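PDB 2X7Q: possible thiamine biosynthesis enzyme from Candida albicans, which is of unknown function but has the periplasmic-binding-protein fold of the SsuA/TauA family and may bind a small solute linked to thiamine biosynthesis. Local coordinates for residues 177-180 with 181-184; 275-278 with 279-283. The protein carries 1 engineered substitution. All blocks are in the same frame, centred on the assembly; numbering follows the deposited sequence.

Interaction 1 of 2, residues 177-180 with 181-184; sequences EYFT and SKKY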
ATOM      1  N   GLU A 177       2.311   3.903  -8.861  1.00  9.17           N
ATOM      2  CA  GLU A 177       2.611   2.500  -9.122  1.00 10.11           C
ATOM      3  C   GLU A 177       2.806   2.272 -10.619  1.00 10.41           C
ATOM      4  O   GLU A 177       2.020   2.752 -11.436  1.00  9.00           O
ATOM      5  CB  GLU A 177       1.503   1.601  -8.568  1.00 11.20           C
ATOM      6  CG  GLU A 177       1.865   0.124  -8.518  1.00 12.09           C
ATOM      7  CD  GLU A 177       1.759  -0.548  -9.873  1.00 11.86           C
ATOM      8  OE1 GLU A 177       0.679  -0.460 -10.497  1.00 12.49           O
ATOM      9  OE2 GLU A 177       2.753  -1.161 -10.313  1.00 13.01           O
ATOM     10  N   TYR A 178       3.863   1.545 -10.969  1.00 10.41           N
ATOM     11  CA  TYR A 178       4.256   1.370 -12.367  1.00 10.62           C
ATOM     12  C   TYR A 178       3.147   0.834 -13.267  1.00 10.31           C
ATOM     13  O   TYR A 178       2.727   1.508 -14.206  1.00 10.03           O
ATOM     14  CB  TYR A 178       5.490   0.468 -12.475  1.00  9.85           C
ATOM     15  CG  TYR A 178       5.846   0.101 -13.898  1.00 11.01           C
ATOM     16  CD1 TYR A 178       6.386   1.045 -14.765  1.00 11.21           C
ATOM     17  CD2 TYR A 178       5.646  -1.188 -14.375  1.00 10.63           C
ATOM     18  CE1 TYR A 178       6.710   0.717 -16.066  1.00 10.83           C
ATOM     19  CE2 TYR A 178       5.968  -1.525 -15.677  1.00 11.89           C
ATOM     20  CZ  TYR A 178       6.499  -0.569 -16.518  1.00 11.36           C
ATOM     21  OH  TYR A 178       6.822  -0.897 -17.817  1.00 12.66           O
ATOM     22  N   PHE A 179       2.690  -0.383 -12.993  1.00 11.18           N
ATOM     23  CA  PHE A 179       1.713  -1.039 -13.860  1.00 11.52           C
ATOM     24  C   PHE A 179       0.403  -0.269 -13.962  1.00 11.27           C
ATOM     25  O   PHE A 179      -0.358  -0.451 -14.910  1.00 11.73           O
ATOM     26  CB  PHE A 179       1.461  -2.478 -13.409  1.00 11.29           C
ATOM     27  CG  PHE A 179       2.630  -3.394 -13.634  1.00 10.96           C
ATOM     28  CD1 PHE A 179       2.854  -3.958 -14.878  1.00 11.22           C
ATOM     29  CD2 PHE A 179       3.507  -3.688 -12.603  1.00 10.30           C
ATOM     30  CE1 PHE A 179       3.931  -4.799 -15.089  1.00 11.89           C
ATOM     31  CE2 PHE A 179       4.586  -4.527 -12.806  1.00 12.25           C
ATOM     32  CZ  PHE A 179       4.798  -5.084 -14.051  1.00 13.02           C
ATOM     33  N   THR A 180       0.145   0.592 -12.985  1.00 10.80           N
ATOM     34  CA  THR A 180      -1.042   1.436 -13.008  1.00 11.75           C
ATOM     35  C   THR A 180      -0.820   2.625 -13.938  1.00 11.86           C
ATOM     36  O   THR A 180      -1.763   3.168 -14.510  1.00 11.17           O
ATOM     37  CB  THR A 180      -1.401   1.940 -11.594  1.00 11.57           C
ATOM     38  OG1 THR A 180      -1.624   0.821 -10.726  1.00 12.72           O
ATOM     39  CG2 THR A 180      -2.653   2.801 -11.632  1.00 12.49           C
ATOM     40  N   SER A 181       0.443   3.015 -14.088  1.00 11.17           N
ATOM     41  CA  SER A 181       0.814   4.151 -14.922  1.00 10.93           C
ATOM     42  C   SER A 181       1.198   3.709 -16.330  1.00 12.49           C
ATOM     43  O   SER A 181       1.265   4.524 -17.249  1.00 12.28           O
ATOM     44  CB  SER A 181       1.987   4.906 -14.293  1.00 10.92           C
ATOM     45  OG  SER A 181       1.707   5.289 -12.958  1.00 10.66           O
ATOM     46  N   LYS A 182       1.452   2.414 -16.490  1.00 11.84           N
ATOM     47  CA  LYS A 182       1.934   1.880 -17.757  1.00 12.33           C
ATOM     48  C   LYS A 182       0.988   2.199 -18.909  1.00 12.53           C
ATOM     49  O   LYS A 182       1.431   2.522 -20.009  1.00 12.57           O
ATOM     50  CB  LYS A 182       2.161   0.371 -17.650  1.00 11.97           C
ATOM     51  CG  LYS A 182       2.875  -0.234 -18.846  1.00 13.64           C
ATOM     52  CD  LYS A 182       3.201  -1.699 -18.613  1.00 13.69           C
ATOM     53  CE  LYS A 182       4.072  -2.254 -19.724  1.00 16.10           C
ATOM     54  NZ  LYS A 182       3.412  -2.169 -21.053  1.00 18.23           N
ATOM     55  N   LYS A 183      -0.313   2.110 -18.648  1.00 12.39           N
ATOM     56  CA  LYS A 183      -1.319   2.416 -19.657  1.00 13.52           C
ATOM     57  C   LYS A 183      -1.094   3.792 -20.275  1.00 14.09           C
ATOM     58  O   LYS A 183      -1.256   3.975 -21.480  1.00 13.61           O
ATOM     59  CB  LYS A 183      -2.726   2.349 -19.057  1.00 13.75           C
ATOM     60  CG  LYS A 183      -3.805   2.932 -19.963  1.00 14.70           C
ATOM     61  CD  LYS A 183      -5.154   2.985 -19.255  1.00 15.69           C
ATOM     62  CE  LYS A 183      -6.217   3.645 -20.118  1.00 15.77           C
ATOM     63  NZ  LYS A 183      -7.543   3.684 -19.448  1.00 16.81           N
ATOM     64  N   TYR A 184      -0.715   4.757 -19.444  1.00 13.13           N
ATOM     65  CA  TYR A 184      -0.579   6.138 -19.894  1.00 13.14           C
ATOM     66  C   TYR A 184       0.802   6.438 -20.471  1.00 12.68           C
ATOM     67  O   TYR A 184       1.024   7.508 -21.032  1.00 13.95           O
ATOM     68  CB  TYR A 184      -0.937   7.109 -18.765  1.00 12.68           C
ATOM     69  CG  TYR A 184      -2.364   6.952 -18.292  1.00 12.46           C
ATOM     70  CD1 TYR A 184      -3.408   7.590 -18.950  1.00 13.64           C
ATOM     71  CD2 TYR A 184      -2.669   6.151 -17.200  1.00 13.99           C
ATOM     72  CE1 TYR A 184      -4.716   7.441 -18.523  1.00 14.37           C
ATOM     73  CE2 TYR A 184      -3.972   5.997 -16.765  1.00 13.59           C
ATOM     74  CZ  TYR A 184      -4.991   6.645 -17.430  1.00 14.37           C
ATOM     75  OH  TYR A 184      -6.291   6.496 -17.005  1.00 16.67           O
TER
HETATM   76  O   HOH W   1      -2.165   0.436 -16.702  1.00 12.18           O
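Ser181 and Glu177 meet first through hydrogen bonds. Ser181 OG donates to Glu177 O at 3.0 Å, arriving 42° out of the carbonyl plane; with chi1 at -55° the hydroxyl leans back beside its own backbone N, whose bond to the same oxygen is weak. Ser181 N has a shorter bond, 2.7 Å, to Tyr178 O, which also takes a weak bond from Lys182 N. The Glu177 carboxylate caps the helix start: OE2 is met from above its plane by Phe179 N at 2.8 Å, while OE1 offers its anti lone pair to Thr180 OG1 at 2.6 Å and takes a weak bond from Thr180 N. Two good bonds and a weak one hold the carboxylate across the first turn.

Glu177 ends strand 173-177 of the mixed sheet 148-151, 120-123, 173-177, 100-106, 190-197, and helix 178-186 starts directly after it, so this N-cap is a strand-to-helix junction of the periplasmic-binding-protein fold. Glu177 OE2 also bonds a glycerol, probably from the crystallisation liquor.

Van der Waals contact comes mainly from Lys182, whose aliphatic chain runs obliquely across the Tyr178 side chain: CD lies 4.0 Å from Tyr178 CE2, and CE 3.6 Å from Tyr178 OH. The ammonium group continues to a salt bridge with Asp254. Where the helix kinks, Lys183 N and Tyr184 N making no bond to Phe179 O and Thr180 O, one water donates to Phe179 O at 2.7 Å and accepts from Lys183 N.

Interaction 2 of 2, residues 275-278 with 279-283; sequences WDTI and VVKTK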
ATOM      1  N   TRP A 275      10.317  -8.921  10.719  1.00 13.34           N
ATOM      2  CA  TRP A 275      10.627  -7.679  11.416  1.00 13.66           C
ATOM      3  C   TRP A 275      11.644  -6.825  10.663  1.00 14.13           C
ATOM      4  O   TRP A 275      11.519  -5.603  10.614  1.00 13.68           O
ATOM      5  CB  TRP A 275      11.138  -7.985  12.826  1.00 14.20           C
ATOM      6  CG  TRP A 275      11.228  -6.780  13.707  1.00 14.60           C
ATOM      7  CD1 TRP A 275      12.346  -6.045  13.986  1.00 15.69           C
ATOM      8  CD2 TRP A 275      10.152  -6.158  14.427  1.00 14.83           C
ATOM      9  NE1 TRP A 275      12.032  -5.010  14.835  1.00 16.12           N
ATOM     10  CE2 TRP A 275      10.697  -5.059  15.118  1.00 15.95           C
ATOM     11  CE3 TRP A 275       8.788  -6.433  14.549  1.00 14.32           C
ATOM     12  CZ2 TRP A 275       9.915  -4.231  15.927  1.00 16.71           C
ATOM     13  CZ3 TRP A 275       8.019  -5.609  15.351  1.00 15.06           C
ATOM     14  CH2 TRP A 275       8.584  -4.522  16.029  1.00 14.44           C
ATOM     15  N   ASP A 276      12.642  -7.471  10.069  1.00 13.80           N
ATOM     16  CA  ASP A 276      13.713  -6.762   9.375  1.00 16.66           C
ATOM     17  C   ASP A 276      13.206  -5.934   8.193  1.00 16.52           C
ATOM     18  O   ASP A 276      13.658  -4.811   7.978  1.00 17.12           O
ATOM     19  CB  ASP A 276      14.787  -7.744   8.902  1.00 18.06           C
ATOM     20  CG  ASP A 276      15.882  -7.068   8.093  1.00 20.21           C
ATOM     21  OD1 ASP A 276      16.584  -6.195   8.647  1.00 20.54           O
ATOM     22  OD2 ASP A 276      16.039  -7.409   6.901  1.00 25.13           O
ATOM     23  N   THR A 277      12.271  -6.492   7.431  1.00 14.80           N
ATOM     24  CA  THR A 277      11.792  -5.839   6.215  1.00 15.48           C
ATOM     25  C   THR A 277      10.611  -4.903   6.458  1.00 16.07           C
ATOM     26  O   THR A 277      10.499  -3.861   5.813  1.00 17.81           O
ATOM     27  CB  THR A 277      11.410  -6.871   5.129  1.00 15.33           C
ATOM     28  OG1 THR A 277      11.053  -6.189   3.921  1.00 17.02           O
ATOM     29  CG2 THR A 277      10.237  -7.723   5.586  1.00 14.06           C
ATOM     30  N   ILE A 278       9.735  -5.273   7.389  1.00 12.88           N
ATOM     31  CA  ILE A 278       8.549  -4.473   7.683  1.00 13.41           C
ATOM     32  C   ILE A 278       8.856  -3.288   8.599  1.00 12.74           C
ATOM     33  O   ILE A 278       8.322  -2.194   8.412  1.00 12.38           O
ATOM     34  CB  ILE A 278       7.432  -5.326   8.320  1.00 11.53           C
ATOM     35  CG1 ILE A 278       6.908  -6.359   7.319  1.00 11.86           C
ATOM     36  CG2 ILE A 278       6.298  -4.442   8.809  1.00 10.55           C
ATOM     37  CD1 ILE A 278       6.248  -5.754   6.098  1.00 10.96           C
ATOM     38  N   VAL A 279       9.722  -3.511   9.583  1.00 12.30           N
ATOM     39  CA  VAL A 279      10.038  -2.485  10.574  1.00 13.34           C
ATOM     40  C   VAL A 279      11.412  -1.844  10.367  1.00 14.46           C
ATOM     41  O   VAL A 279      11.517  -0.641  10.121  1.00 14.31           O
ATOM     42  CB  VAL A 279       9.968  -3.052  12.000  1.00 12.23           C
ATOM     43  CG1 VAL A 279      10.430  -2.008  13.011  1.00 15.68           C
ATOM     44  CG2 VAL A 279       8.562  -3.523  12.306  1.00 13.01           C
ATOM     45  N   VAL A 280      12.463  -2.653  10.469  1.00 14.41           N
ATOM     46  CA  VAL A 280      13.836  -2.151  10.415  1.00 15.63           C
ATOM     47  C   VAL A 280      14.125  -1.316   9.166  1.00 15.44           C
ATOM     48  O   VAL A 280      14.440  -0.131   9.266  1.00 16.16           O
ATOM     49  CB  VAL A 280      14.865  -3.298  10.508  1.00 16.32           C
ATOM     50  CG1 VAL A 280      16.279  -2.752  10.371  1.00 18.32           C
ATOM     51  CG2 VAL A 280      14.702  -4.050  11.815  1.00 17.17           C
ATOM     52  N   LYS A 281      14.015  -1.936   7.994  1.00 15.86           N
ATOM     53  CA  LYS A 281      14.299  -1.254   6.734  1.00 14.93           C
ATOM     54  C   LYS A 281      13.409  -0.026   6.540  1.00 16.06           C
ATOM     55  O   LYS A 281      13.864   1.008   6.053  1.00 14.42           O
ATOM     56  CB  LYS A 281      14.138  -2.209   5.546  1.00 16.69           C
ATOM     57  CG  LYS A 281      15.004  -3.461   5.613  1.00 18.01           C
ATOM     58  CD  LYS A 281      14.711  -4.404   4.450  1.00 19.64           C
ATOM     59  CE  LYS A 281      15.487  -4.026   3.193  1.00 22.03           C
ATOM     60  NZ  LYS A 281      16.912  -4.462   3.249  1.00 27.84           N
ATOM     61  N   THR A 282      12.139  -0.145   6.919  1.00 13.79           N
ATOM     62  CA  THR A 282      11.185   0.947   6.748  1.00 13.93           C
ATOM     63  C   THR A 282      11.580   2.180   7.559  1.00 14.21           C
ATOM     64  O   THR A 282      11.629   3.292   7.032  1.00 13.93           O
ATOM     65  CB  THR A 282       9.754   0.523   7.133  1.00 13.60           C
ATOM     66  OG1 THR A 282       9.358  -0.605   6.344  1.00 13.55           O
ATOM     67  CG2 THR A 282       8.778   1.666   6.900  1.00 13.68           C
ATOM     68  N   LYS A 283      11.869   1.974   8.841  1.00 13.68           N
ATOM     69  CA  LYS A 283      12.216   3.072   9.743  1.00 15.55           C
ATOM     70  C   LYS A 283      13.567   3.688   9.384  1.00 15.95           C
ATOM     71  O   LYS A 283      13.723   4.909   9.385  1.00 15.57           O
ATOM     72  CB  LYS A 283      12.233   2.594  11.199  1.00 16.27           C
ATOM     73  CG  LYS A 283      13.481   1.800  11.569  1.00 18.51           C
ATOM     74  CD  LYS A 283      13.455   1.307  13.010  1.00 18.66           C
ATOM     75  CE  LYS A 283      14.768   0.625  13.371  1.00 19.68           C
ATOM     76  NZ  LYS A 283      14.582  -0.532  14.283  1.00 23.21           N
TER
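Val279 packs against one face of the indole of Trp275 one turn apart in helix 275-289, an i to i+4 CH-pi contact near the helix start. From Val279 CB, which is 3.3 Å from Trp275 O, the two methyls diverge. CG2 sits 3.5 Å from the centroid of the six-membered ring of Trp275 and only 5° off its normal, which places it over the face. CG1, anti to its own backbone N (chi1 175°), is on the same side but displaced outward past the CE2-CZ2 bond of Trp275, 3.7 Å from each of these atoms. Beyond the pair, Val279 touches Leu303 of helix 296-306, and Lys309 makes a cation-pi contact with the indole.

The adjoining Val280 extends the apolar patch, its CG2 approaching Trp275 CD1 at 3.8 Å. The backbone here contains a pi-type turn: Trp275 O accepts from Val280 N in the carbonyl plane as well as from Val279 N, and Lys281 N bonds to Asp276 O, again five residues back. The Lys281 chain runs along Asp276 and Thr277 instead, its CD lying 3.7 Å from Thr277 CA. On the flank touching helix 74-82, Thr282 OG1 donates to Ile278 O at 2.8 Å, coming from 61° above the carbonyl plane.

How the interactions relate
Followed from the N terminus, the chain reaches interaction 1 at the end of strand 173-177, then passes through strands 190-197 and 203-208 and the helices from 209-214 to 252-259 before arriving at interaction 2. The two are in series, neither nested nor crossed, and each closes only a helical turn. The centres of interactions 1 and 2 are about 27 Å apart. Their nearest atoms are about 16 Å apart, so there is no direct touch. Around interaction 1, the helix that starts at the end of strand 173-177 packs on helix 252-259, where the rings of Phe179 and Trp258 meet edge-to-face. Residues of interaction 2 also touch two other helices, Trp275 and Val279 meeting 296-306, Ile278 and Thr282 meeting 74-82, the latter directly following strand 69-73 of the other sheet.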